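PDB 4CZW: PAN2-PAN3 deadenylation complex catalytic subunit pan2 from Neurospora crassa, which serves as the catalytic subunit of the PAN deadenylation complex, probably shortening mRNA poly(A) tails to release 5'-AMP with the help of divalent metal ions. Local coordinates for residues 206-211 with 225-230; 271-276 with 384-389; 328-333 with 341-346. All coordinates share one frame; numbering follows the deposited sequence.

Contact 1: residues 206-211 with 225-230; sequences NKLCYP and ITFSQV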
loop_
_atom_site.group_PDB
_atom_site.type_symbol
_atom_site.label_atom_id
_atom_site.label_comp_id
_atom_site.label_asym_id
_atom_site.label_seq_id
_atom_site.Cartn_x
_atom_site.Cartn_y
_atom_site.Cartn_z
ATOM N N ASN A 206 1.582 6.475 19.349
ATOM C CA ASN A 206 1.111 6.852 20.677
ATOM C C ASN A 206 -0.324 6.410 20.943
ATOM O O ASN A 206 -1.093 6.164 20.013
ATOM C CB ASN A 206 1.232 8.362 20.871
ATOM C CG ASN A 206 2.669 8.815 21.019
ATOM O OD1 ASN A 206 3.306 9.234 20.052
ATOM N ND2 ASN A 206 3.191 8.730 22.237
ATOM N N LYS A 207 -0.674 6.309 22.221
ATOM C CA LYS A 207 -2.014 5.900 22.627
ATOM C C LYS A 207 -2.701 7.003 23.423
ATOM O O LYS A 207 -2.091 7.617 24.296
ATOM C CB LYS A 207 -1.957 4.617 23.458
ATOM C CG LYS A 207 -1.267 3.451 22.772
ATOM C CD LYS A 207 -1.230 2.230 23.678
ATOM C CE LYS A 207 -0.511 1.066 23.017
ATOM N NZ LYS A 207 -0.468 -0.130 23.903
ATOM N N LEU A 208 -3.970 7.250 23.120
ATOM C CA LEU A 208 -4.741 8.261 23.834
ATOM C C LEU A 208 -5.020 7.817 25.266
ATOM O O LEU A 208 -5.055 6.622 25.559
ATOM C CB LEU A 208 -6.053 8.557 23.106
ATOM C CG LEU A 208 -5.938 9.168 21.708
ATOM C CD1 LEU A 208 -7.308 9.562 21.177
ATOM C CD2 LEU A 208 -4.997 10.363 21.715
ATOM N N CYS A 209 -5.218 8.785 26.155
ATOM C CA CYS A 209 -5.477 8.496 27.561
ATOM C C CYS A 209 -6.635 9.338 28.088
ATOM O O CYS A 209 -6.680 10.550 27.874
ATOM C CB CYS A 209 -4.219 8.739 28.396
ATOM S SG CYS A 209 -4.384 8.304 30.142
ATOM N N TYR A 210 -7.566 8.691 28.782
ATOM C CA TYR A 210 -8.766 9.364 29.271
ATOM C C TYR A 210 -8.798 9.435 30.795
ATOM O O TYR A 210 -8.327 8.522 31.473
ATOM C CB TYR A 210 -10.018 8.652 28.751
ATOM C CG TYR A 210 -10.030 8.460 27.252
ATOM C CD1 TYR A 210 -10.458 9.476 26.405
ATOM C CD2 TYR A 210 -9.612 7.265 26.682
ATOM C CE1 TYR A 210 -10.469 9.304 25.034
ATOM C CE2 TYR A 210 -9.620 7.086 25.313
ATOM C CZ TYR A 210 -10.049 8.108 24.493
ATOM O OH TYR A 210 -10.058 7.931 23.128
ATOM N N PRO A 211 -9.357 10.527 31.340
ATOM C CA PRO A 211 -9.471 10.714 32.791
ATOM C C PRO A 211 -10.579 9.866 33.412
ATOM O O PRO A 211 -11.159 9.019 32.728
ATOM C CB PRO A 211 -9.793 12.203 32.923
ATOM C CG PRO A 211 -10.515 12.530 31.664
ATOM C CD PRO A 211 -9.866 11.694 30.595
ATOM N N ILE A 225 -14.032 17.967 28.474
ATOM C CA ILE A 225 -12.795 17.264 28.162
ATOM C C ILE A 225 -12.508 17.378 26.669
ATOM O O ILE A 225 -13.319 16.964 25.842
ATOM C CB ILE A 225 -12.868 15.779 28.560
ATOM C CG1 ILE A 225 -13.542 15.623 29.925
ATOM C CG2 ILE A 225 -11.479 15.158 28.560
ATOM C CD1 ILE A 225 -13.760 14.182 30.337
ATOM N N THR A 226 -11.355 17.945 26.326
ATOM C CA THR A 226 -11.017 18.183 24.926
ATOM C C THR A 226 -10.052 17.135 24.382
ATOM O O THR A 226 -9.425 16.396 25.142
ATOM C CB THR A 226 -10.398 19.579 24.729
ATOM O OG1 THR A 226 -9.135 19.646 25.402
ATOM C CG2 THR A 226 -11.320 20.653 25.282
ATOM N N PHE A 227 -9.942 17.079 23.057
ATOM C CA PHE A 227 -9.038 16.148 22.391
ATOM C C PHE A 227 -7.583 16.509 22.665
ATOM O O PHE A 227 -6.721 15.634 22.757
ATOM C CB PHE A 227 -9.305 16.129 20.883
ATOM C CG PHE A 227 -8.320 15.304 20.102
ATOM C CD1 PHE A 227 -8.437 13.924 20.051
ATOM C CD2 PHE A 227 -7.282 15.909 19.410
ATOM C CE1 PHE A 227 -7.535 13.164 19.332
ATOM C CE2 PHE A 227 -6.376 15.153 18.690
ATOM C CZ PHE A 227 -6.503 13.779 18.651
ATOM N N SER A 228 -7.317 17.806 22.792
ATOM C CA SER A 228 -5.973 18.295 23.074
ATOM C C SER A 228 -5.483 17.793 24.429
ATOM O O SER A 228 -4.305 17.472 24.595
ATOM C CB SER A 228 -5.941 19.825 23.033
ATOM O OG SER A 228 -6.302 20.308 21.751
ATOM N N GLN A 229 -6.397 17.725 25.392
ATOM C CA GLN A 229 -6.074 17.236 26.727
ATOM C C GLN A 229 -5.835 15.730 26.724
ATOM O O GLN A 229 -4.957 15.229 27.427
ATOM C CB GLN A 229 -7.195 17.589 27.707
ATOM C CG GLN A 229 -7.337 19.078 27.979
ATOM C CD GLN A 229 -8.624 19.416 28.706
ATOM O OE1 GLN A 229 -9.542 18.599 28.778
ATOM N NE2 GLN A 229 -8.696 20.625 29.251
ATOM N N VAL A 230 -6.623 15.012 25.930
ATOM C CA VAL A 230 -6.491 13.564 25.818
ATOM C C VAL A 230 -5.181 13.198 25.121
ATOM O O VAL A 230 -4.503 12.245 25.508
ATOM C CB VAL A 230 -7.685 12.949 25.054
ATOM C CG1 VAL A 230 -7.454 11.472 24.784
ATOM C CG2 VAL A 230 -8.972 13.154 25.840
#

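Contact 2: residues 271-276 with 384-389; sequences TEITTA and WKMPVV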
loop_
_atom_site.group_PDB
_atom_site.type_symbol
_atom_site.label_atom_id
_atom_site.label_comp_id
_atom_site.label_asym_id
_atom_site.label_seq_id
_atom_site.Cartn_x
_atom_site.Cartn_y
_atom_site.Cartn_z
ATOM N N THR A 271 -6.783 5.339 19.603
ATOM C CA THR A 271 -7.813 5.923 20.456
ATOM C C THR A 271 -7.973 5.185 21.782
ATOM O O THR A 271 -8.280 5.801 22.804
ATOM C CB THR A 271 -9.176 5.953 19.741
ATOM O OG1 THR A 271 -9.527 4.629 19.322
ATOM C CG2 THR A 271 -9.118 6.866 18.525
ATOM N N GLU A 272 -7.769 3.870 21.753
ATOM C CA GLU A 272 -7.880 3.025 22.944
ATOM C C GLU A 272 -9.239 3.158 23.628
ATOM O O GLU A 272 -9.320 3.263 24.851
ATOM C CB GLU A 272 -6.761 3.350 23.939
ATOM C CG GLU A 272 -5.360 3.181 23.375
ATOM C CD GLU A 272 -5.086 1.766 22.908
ATOM O OE1 GLU A 272 -4.661 0.937 23.739
ATOM O OE2 GLU A 272 -5.294 1.482 21.710
ATOM N N ILE A 273 -10.302 3.154 22.831
ATOM C CA ILE A 273 -11.660 3.222 23.358
ATOM C C ILE A 273 -12.077 1.877 23.947
ATOM O O ILE A 273 -12.164 0.880 23.231
ATOM C CB ILE A 273 -12.666 3.634 22.269
ATOM C CG1 ILE A 273 -12.292 4.998 21.688
ATOM C CG2 ILE A 273 -14.078 3.655 22.830
ATOM C CD1 ILE A 273 -13.160 5.426 20.525
ATOM N N THR A 274 -12.337 1.853 25.251
ATOM C CA THR A 274 -12.642 0.602 25.939
ATOM C C THR A 274 -13.980 0.630 26.674
ATOM O O THR A 274 -14.691 -0.373 26.715
ATOM C CB THR A 274 -11.537 0.241 26.953
ATOM O OG1 THR A 274 -11.348 1.331 27.865
ATOM C CG2 THR A 274 -10.227 -0.045 26.237
ATOM N N THR A 275 -14.321 1.776 27.255
ATOM C CA THR A 275 -15.528 1.880 28.067
ATOM C C THR A 275 -16.649 2.621 27.349
ATOM O O THR A 275 -16.435 3.237 26.306
ATOM C CB THR A 275 -15.245 2.594 29.402
ATOM O OG1 THR A 275 -14.921 3.968 29.153
ATOM C CG2 THR A 275 -14.088 1.925 30.127
ATOM N N ALA A 276 -17.847 2.556 27.920
ATOM C CA ALA A 276 -19.002 3.256 27.368
ATOM C C ALA A 276 -18.843 4.766 27.503
ATOM O O ALA A 276 -19.334 5.527 26.670
ATOM C CB ALA A 276 -20.278 2.792 28.053
ATOM N N TRP A 384 -22.410 2.444 16.805
ATOM C CA TRP A 384 -21.771 1.643 15.765
ATOM C C TRP A 384 -20.527 2.272 15.128
ATOM O O TRP A 384 -19.699 1.560 14.559
ATOM C CB TRP A 384 -22.790 1.320 14.666
ATOM C CG TRP A 384 -23.379 2.526 13.994
ATOM C CD1 TRP A 384 -24.484 3.227 14.382
ATOM C CD2 TRP A 384 -22.895 3.167 12.807
ATOM N NE1 TRP A 384 -24.716 4.267 13.513
ATOM C CE2 TRP A 384 -23.754 4.251 12.537
ATOM C CE3 TRP A 384 -21.817 2.931 11.948
ATOM C CZ2 TRP A 384 -23.568 5.096 11.445
ATOM C CZ3 TRP A 384 -21.635 3.770 10.866
ATOM C CH2 TRP A 384 -22.506 4.840 10.623
ATOM N N LYS A 385 -20.384 3.591 15.218
ATOM C CA LYS A 385 -19.265 4.256 14.550
ATOM C C LYS A 385 -18.265 4.871 15.525
ATOM O O LYS A 385 -18.525 5.918 16.117
ATOM C CB LYS A 385 -19.779 5.336 13.595
ATOM C CG LYS A 385 -18.709 5.870 12.658
ATOM C CD LYS A 385 -19.193 7.061 11.857
ATOM C CE LYS A 385 -18.078 7.627 10.997
ATOM N NZ LYS A 385 -18.474 8.909 10.359
HETATM N N MSE A 386 -17.111 4.223 15.668
HETATM C CA MSE A 386 -16.069 4.691 16.576
HETATM C C MSE A 386 -14.684 4.659 15.925
HETATM O O MSE A 386 -14.338 3.701 15.236
HETATM C CB MSE A 386 -16.065 3.853 17.856
HETATM C CG MSE A 386 -17.142 4.241 18.854
HETATM SE SE MSE A 386 -16.751 5.950 19.710
HETATM C CE MSE A 386 -18.392 6.907 19.284
ATOM N N PRO A 387 -13.886 5.713 16.154
ATOM C CA PRO A 387 -12.535 5.817 15.594
ATOM C C PRO A 387 -11.541 4.892 16.292
ATOM O O PRO A 387 -11.619 4.707 17.507
ATOM C CB PRO A 387 -12.173 7.283 15.833
ATOM C CG PRO A 387 -12.936 7.647 17.055
ATOM C CD PRO A 387 -14.233 6.889 16.973
ATOM N N VAL A 388 -10.618 4.322 15.526
ATOM C CA VAL A 388 -9.619 3.416 16.078
ATOM C C VAL A 388 -8.221 4.015 15.966
ATOM O O VAL A 388 -7.494 4.107 16.955
ATOM C CB VAL A 388 -9.644 2.049 15.369
ATOM C CG1 VAL A 388 -8.578 1.133 15.945
ATOM C CG2 VAL A 388 -11.018 1.417 15.494
ATOM N N VAL A 389 -7.853 4.420 14.755
ATOM C CA VAL A 389 -6.563 5.055 14.519
ATOM C C VAL A 389 -6.756 6.440 13.909
ATOM O O VAL A 389 -7.491 6.603 12.934
ATOM C CB VAL A 389 -5.672 4.207 13.588
ATOM C CG1 VAL A 389 -4.301 4.852 13.434
ATOM C CG2 VAL A 389 -5.539 2.790 14.123
#

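Contact 3: residues 328-333 with 341-346; sequences TVVNVE and HLVATV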
loop_
_atom_site.group_PDB
_atom_site.type_symbol
_atom_site.label_atom_id
_atom_site.label_comp_id
_atom_site.label_asym_id
_atom_site.label_seq_id
_atom_site.Cartn_x
_atom_site.Cartn_y
_atom_site.Cartn_z
ATOM N N THR A 328 -8.941 8.924 9.315
ATOM C CA THR A 328 -9.282 8.124 10.485
ATOM C C THR A 328 -9.686 6.701 10.109
ATOM O O THR A 328 -10.548 6.499 9.253
ATOM C CB THR A 328 -10.432 8.767 11.286
ATOM O OG1 THR A 328 -10.063 10.092 11.688
ATOM C CG2 THR A 328 -10.755 7.940 12.521
ATOM N N VAL A 329 -9.057 5.719 10.747
ATOM C CA VAL A 329 -9.496 4.335 10.631
ATOM C C VAL A 329 -10.679 4.121 11.568
ATOM O O VAL A 329 -10.546 4.246 12.785
ATOM C CB VAL A 329 -8.373 3.338 10.968
ATOM C CG1 VAL A 329 -8.920 1.918 11.017
ATOM C CG2 VAL A 329 -7.248 3.448 9.953
ATOM N N VAL A 330 -11.836 3.803 10.996
ATOM C CA VAL A 330 -13.077 3.755 11.762
ATOM C C VAL A 330 -13.645 2.343 11.880
ATOM O O VAL A 330 -13.752 1.621 10.890
ATOM C CB VAL A 330 -14.144 4.670 11.129
ATOM C CG1 VAL A 330 -15.428 4.630 11.938
ATOM C CG2 VAL A 330 -13.622 6.094 11.019
ATOM N N ASN A 331 -14.008 1.958 13.100
ATOM C CA ASN A 331 -14.658 0.675 13.337
ATOM C C ASN A 331 -16.168 0.795 13.178
ATOM O O ASN A 331 -16.795 1.667 13.777
ATOM C CB ASN A 331 -14.317 0.145 14.731
ATOM C CG ASN A 331 -14.869 -1.246 14.977
ATOM O OD1 ASN A 331 -14.229 -2.246 14.651
ATOM N ND2 ASN A 331 -16.060 -1.318 15.562
ATOM N N VAL A 332 -16.747 -0.084 12.366
ATOM C CA VAL A 332 -18.184 -0.069 12.119
ATOM C C VAL A 332 -18.838 -1.362 12.595
ATOM O O VAL A 332 -18.534 -2.443 12.091
ATOM C CB VAL A 332 -18.497 0.135 10.625
ATOM C CG1 VAL A 332 -19.994 0.041 10.381
ATOM C CG2 VAL A 332 -17.953 1.473 10.146
ATOM N N GLU A 333 -19.738 -1.242 13.566
ATOM C CA GLU A 333 -20.420 -2.404 14.127
ATOM C C GLU A 333 -21.759 -2.661 13.445
ATOM O O GLU A 333 -22.447 -1.728 13.031
ATOM C CB GLU A 333 -20.635 -2.224 15.632
ATOM C CG GLU A 333 -19.357 -2.085 16.440
ATOM C CD GLU A 333 -19.625 -1.932 17.924
ATOM O OE1 GLU A 333 -20.803 -2.015 18.328
ATOM O OE2 GLU A 333 -18.657 -1.726 18.688
ATOM N N HIS A 341 -16.275 -4.365 11.031
ATOM C CA HIS A 341 -15.260 -4.236 9.986
ATOM C C HIS A 341 -14.812 -2.781 9.916
ATOM O O HIS A 341 -15.435 -1.908 10.521
ATOM C CB HIS A 341 -15.778 -4.715 8.625
ATOM C CG HIS A 341 -16.441 -3.644 7.817
ATOM N ND1 HIS A 341 -17.687 -3.145 8.128
ATOM C CD2 HIS A 341 -16.035 -2.982 6.708
ATOM C CE1 HIS A 341 -18.018 -2.218 7.247
ATOM N NE2 HIS A 341 -17.034 -2.100 6.375
ATOM N N LEU A 342 -13.733 -2.516 9.187
ATOM C CA LEU A 342 -13.139 -1.185 9.198
ATOM C C LEU A 342 -13.332 -0.415 7.896
ATOM O O LEU A 342 -13.296 -0.987 6.806
ATOM C CB LEU A 342 -11.648 -1.289 9.513
ATOM C CG LEU A 342 -11.306 -2.165 10.717
ATOM C CD1 LEU A 342 -9.803 -2.317 10.865
ATOM C CD2 LEU A 342 -11.917 -1.597 11.988
ATOM N N VAL A 343 -13.538 0.890 8.025
ATOM C CA VAL A 343 -13.572 1.789 6.879
ATOM C C VAL A 343 -12.591 2.929 7.120
ATOM O O VAL A 343 -12.019 3.042 8.205
ATOM C CB VAL A 343 -14.980 2.363 6.627
ATOM C CG1 VAL A 343 -15.983 1.237 6.409
ATOM C CG2 VAL A 343 -15.405 3.252 7.786
ATOM N N ALA A 344 -12.392 3.771 6.113
ATOM C CA ALA A 344 -11.469 4.890 6.242
ATOM C C ALA A 344 -12.093 6.190 5.753
ATOM O O ALA A 344 -12.552 6.280 4.614
ATOM C CB ALA A 344 -10.182 4.603 5.482
ATOM N N THR A 345 -12.117 7.190 6.627
ATOM C CA THR A 345 -12.571 8.524 6.259
ATOM C C THR A 345 -11.363 9.443 6.143
ATOM O O THR A 345 -10.757 9.815 7.148
ATOM C CB THR A 345 -13.570 9.093 7.280
ATOM O OG1 THR A 345 -12.976 9.093 8.584
ATOM C CG2 THR A 345 -14.837 8.252 7.307
ATOM N N VAL A 346 -11.012 9.802 4.912
ATOM C CA VAL A 346 -9.770 10.518 4.645
ATOM C C VAL A 346 -9.992 11.810 3.860
ATOM O O VAL A 346 -10.785 11.850 2.920
ATOM C CB VAL A 346 -8.781 9.623 3.859
ATOM C CG1 VAL A 346 -7.483 10.362 3.579
ATOM C CG2 VAL A 346 -8.510 8.334 4.618
HETATM O O HOH W 1 -12.159 11.389 9.708
#

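Contact 1: residues 206-211 with 225-230
V230 meets L208, C209 and Y210 mainly through one methyl group, CG1, and the contact is largely apolar, with no hydrogen bond across it. V230 CG1 lies 3.6 Å from L208 CB and comes within packing distance of all four carbons of the leucine side chain, crossing it at about a right angle. The same methyl lies 3.3 Å from C209 O and approaches the tyrosine ring obliquely, V230 CG1 to Y210 CE1 being 3.7 Å. With V230 CG1 anti to the backbone N (chi1 173°), CG2 stands beside that nitrogen and reaches Y210 CD1 at 4.0 Å. L208 also spreads to the aromatic side, its CD1 4.1 Å from F227 CE1, and an alanine here would probably leave F227 CE1 without its leucine neighbour and open a gap beside V230 CG1. At the far end P211 and I225 slide past each other, P211 CG 3.9 Å from I225 CD1.

In the USP-like domain, predicted to be catalytically inactive, this packs the first turn of helix 227-235 against the chain leaving the short strand 206-207. W282 of helix 276-282 touches both L208 and F227.

Within 225-230 a T226–Q229 capping box starts the helix: T226 N donates to Q229 OE1 at 3.1 Å, from above the carbonyl plane, and Q229 N returns a weak bond to T226 OG1 at 3.3 Å. The Y210 hydroxyl is bonded to W282 NE1.

Contact 2: residues 271-276 with 384-389
The T271 hydroxyl lies within reach of two successive carbonyls of strand 385-394. T271 OG1 is 2.8 Å from P387 O and 3.2 Å from V388 O, and its single proton has both as possible acceptors. With chi1 at 56°, OG1 sits between the backbone N and the carbonyl carbon of its own residue, which turns it to the strand, while the methyl CG2 lies beside the backbone N and packs 4.1 Å from P387 CB.

The backbone makes the settled bond. T271 N donates to V388 O at 3.0 Å along a nearly straight line (172°), the donor tilted from the carbonyl plane. T271 follows strand 266-270 directly, so this bond carries the antiparallel pairing of that strand with 385-394 one residue into the loop. On the other edge of the strand, V388 and V389 both face V329 in a classic beta bulge.

Beyond the threonine the contact turns mainly apolar. I273 sends its terminal methyl to the strand: CD1 lies 3.5 Å from P387 O, 4.0 Å from P387 CD and 3.7 Å from SE of M386, a selenomethionine whose side chain crosses that of I273 at about a right angle. W282 of helix 276-282 touches both I273 and P387, so the loop is held between helix and sheet in the USP-like scaffold domain.

The chemistry implies a division of labour: the T271 amide serves V388 O in any case, whereas the hydroxyl may give its proton to P387 O, to V388 O, or to each in turn.

Contact 3: residues 328-333 with 341-346
The beta hairpin of strands 321-334 and 339-347 brings 328-333 against 341-346, deep in the mixed sheet of the USP-like domain. T328 with T345, V330 with V343 and V332 with H341 are antiparallel hydrogen-bonded pairs. The middle pair is closed by V330 N to V343 O at 2.9 Å and V343 N to V330 O at 3.0 Å.

On the face carrying V330, V343 CG2 packs 3.8 Å from V330 CB and 3.9 Å from V332 CG2. With V343 CG1 anti to the carbonyl carbon (chi1 -58°), CG2 falls between the backbone N and the carbonyl carbon, turned to the neighbouring strand. At one end of this face a water joins the two threonines, 2.7 Å from T345 OG1 and 3.2 Å from T328 OG1; at the other, the H341 ring lies beside V332, CE1 4.1 Å from V332 CB, with NE2 bonded to N365 of strand 361-365.

On the opposite face, L342 CD2 comes 3.6 Å from N331 OD1, and helix 51-58 touches V329, L342 and A344. The hydrogen-bonded pairs alternate with the non-hydrogen-bonded pairs V329–A344 and N331–L342, the pattern of an antiparallel beta hairpin.

Overall arrangement
From the N terminus, contact 1 comes first, closing a short excursion between strand 206-207 and helix 227-235. Only after it is complete does contact 2 open, at 271-276, and it closes more than a hundred residues later at 384-389; the hairpin of contact 3 forms entirely within that long loop. Contacts 1 and 2 meet where Y210 OH reaches T271 O. Contacts 2 and 3 share a sheet, strand 385-394 lying beside strand 321-334, with V388 N bonded to V329 O and M386 O to N331 N. Contacts 1 and 3 do not touch, their nearest atoms about 9 Å apart. Together they run from a peripheral helix, through a loop, into the mixed sheet of the USP-like domain.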